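Local structure of nitrate transport protein nrtA (Synechocystis sp., 2G29) at residues 226-230 against 231-235. The protein binds nitrate in the periplasm as the solute-binding component of the NrtABCD ABC transporter, which takes up nitrate and probably nitrite. Residues are numbered along the deposited sequence; the frame is centred on the assembly and turned at random.
Sequences QALTT and GQLWK
Gln-232 N donates to Thr-229 O over 2.9 Å, an i to i+3 bond that winds the chain into a 3-10 turn as it leaves its strand. The next carbonyl accepts twice: Leu-233 N stands above the carbonyl plane of Thr-230 at 2.9 Å from its O, while Trp-234 N approaches that O nearly end-on at 3.2 Å. A water bridges the turn, 2.7 Å from Thr-229 OG1 and accepting from Gly-231 N. With Thr-229 OG1 anti to the backbone N (chi1 -176°), the hydroxyl bonds the water and the carbonyl O of Gln-126, and the methyl is left to the Gln-232 chain, whose CG lies 3.9 Å from Thr-229 CG2; a threonine serves both needs. The extended Gln-232 chain runs back alongside the strand and crosses the Thr-229 side chain at about a right angle, bringing its amide group close to Leu-228. Shortening Gln-232 to an alanine would probably cost the Thr-229 methyl and Leu-228 CB their cover. The branched ends of Leu-228 and Leu-233 also cross at about a right angle, tightly, with Leu-228 CD1 3.5 Å from Leu-233 CG, and both leucines suit the apolar surface of Ile-128. The turn thus ends edge strand 225-229 beside strand 126-130, where Thr-230 OG1 bonds to the backbone N of nitrate-binding Gln-126, and Trp-170 of helix 166-177 packs against Thr-230 and Trp-234.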
loop_
_atom_site.group_PDB
_atom_site.type_symbol
_atom_site.label_atom_id
_atom_site.label_comp_id
_atom_site.label_asym_id
_atom_site.label_seq_id
_atom_site.Cartn_x
_atom_site.Cartn_y
_atom_site.Cartn_z
ATOM N N GLN A 226 2.707 -9.873 -16.168
ATOM C CA GLN A 226 2.732 -9.932 -14.721
ATOM C C GLN A 226 3.270 -11.234 -14.198
ATOM O O GLN A 226 2.822 -12.297 -14.615
ATOM C CB GLN A 226 1.315 -9.678 -14.167
ATOM C CG GLN A 226 1.255 -9.643 -12.622
ATOM C CD GLN A 226 0.078 -8.841 -12.066
ATOM O OE1 GLN A 226 -0.085 -8.713 -10.843
ATOM N NE2 GLN A 226 -0.715 -8.286 -12.941
ATOM N N ALA A 227 4.239 -11.136 -13.294
ATOM C CA ALA A 227 4.859 -12.306 -12.667
ATOM C C ALA A 227 3.974 -12.832 -11.537
ATOM O O ALA A 227 3.786 -14.040 -11.384
ATOM C CB ALA A 227 6.251 -11.926 -12.134
ATOM N N LEU A 228 3.392 -11.918 -10.757
ATOM C CA LEU A 228 2.542 -12.305 -9.639
ATOM C C LEU A 228 1.786 -11.093 -9.133
ATOM O O LEU A 228 2.144 -9.944 -9.453
ATOM C CB LEU A 228 3.404 -12.842 -8.475
ATOM C CG LEU A 228 4.418 -11.810 -7.942
ATOM C CD1 LEU A 228 3.836 -11.066 -6.747
ATOM C CD2 LEU A 228 5.707 -12.539 -7.525
ATOM N N THR A 229 0.719 -11.379 -8.382
ATOM C CA THR A 229 -0.050 -10.372 -7.662
ATOM C C THR A 229 0.434 -10.602 -6.219
ATOM O O THR A 229 0.679 -11.734 -5.783
ATOM C CB THR A 229 -1.564 -10.528 -7.888
ATOM O OG1 THR A 229 -2.236 -9.448 -7.231
ATOM C CG2 THR A 229 -2.075 -11.880 -7.361
ATOM N N THR A 230 0.568 -9.527 -5.455
ATOM C CA THR A 230 1.243 -9.648 -4.178
ATOM C C THR A 230 0.661 -10.475 -3.078
ATOM O O THR A 230 1.382 -10.866 -2.181
ATOM C CB THR A 230 1.722 -8.242 -3.709
ATOM O OG1 THR A 230 0.608 -7.349 -3.673
ATOM C CG2 THR A 230 2.741 -7.680 -4.686
ATOM N N GLY A 231 -0.630 -10.776 -3.154
ATOM C CA GLY A 231 -1.232 -11.685 -2.187
ATOM C C GLY A 231 -0.649 -13.103 -2.384
ATOM O O GLY A 231 -0.914 -13.990 -1.570
ATOM N N GLN A 232 0.123 -13.314 -3.464
ATOM C CA GLN A 232 0.803 -14.585 -3.708
ATOM C C GLN A 232 2.151 -14.583 -2.985
ATOM O O GLN A 232 2.743 -15.646 -2.776
ATOM C CB GLN A 232 1.078 -14.812 -5.200
ATOM C CG GLN A 232 -0.121 -15.061 -6.071
ATOM C CD GLN A 232 0.342 -15.261 -7.495
ATOM O OE1 GLN A 232 0.838 -16.347 -7.868
ATOM N NE2 GLN A 232 0.227 -14.231 -8.292
ATOM N N LEU A 233 2.653 -13.394 -2.618
ATOM C CA LEU A 233 3.934 -13.290 -1.914
ATOM C C LEU A 233 3.703 -13.375 -0.399
ATOM O O LEU A 233 4.486 -13.997 0.321
ATOM C CB LEU A 233 4.580 -11.948 -2.236
ATOM C CG LEU A 233 5.130 -11.702 -3.612
ATOM C CD1 LEU A 233 5.708 -10.285 -3.629
ATOM C CD2 LEU A 233 6.207 -12.719 -3.952
ATOM N N TRP A 234 2.649 -12.719 0.077
ATOM C CA TRP A 234 2.257 -12.707 1.483
ATOM C C TRP A 234 0.740 -12.639 1.513
ATOM O O TRP A 234 0.153 -11.632 1.153
ATOM C CB TRP A 234 2.921 -11.504 2.204
ATOM C CG TRP A 234 2.564 -11.361 3.646
ATOM C CD1 TRP A 234 1.873 -12.247 4.432
ATOM C CD2 TRP A 234 2.931 -10.272 4.498
ATOM N NE1 TRP A 234 1.786 -11.772 5.722
ATOM C CE2 TRP A 234 2.436 -10.562 5.789
ATOM C CE3 TRP A 234 3.638 -9.082 4.295
ATOM C CZ2 TRP A 234 2.625 -9.690 6.885
ATOM C CZ3 TRP A 234 3.829 -8.221 5.369
ATOM C CH2 TRP A 234 3.331 -8.524 6.648
ATOM N N LYS A 235 0.090 -13.736 1.908
ATOM C CA LYS A 235 -1.366 -13.752 1.922
ATOM C C LYS A 235 -1.960 -12.668 2.809
ATOM O O LYS A 235 -1.532 -12.506 3.942
ATOM C CB LYS A 235 -1.886 -15.119 2.380
ATOM C CG LYS A 235 -1.785 -16.209 1.337
ATOM C CD LYS A 235 -2.260 -17.550 1.908
ATOM C CE LYS A 235 -2.105 -18.661 0.854
ATOM N NZ LYS A 235 -2.689 -19.972 1.290
HETATM O O HOH W 1 -2.801 -9.622 -4.588
#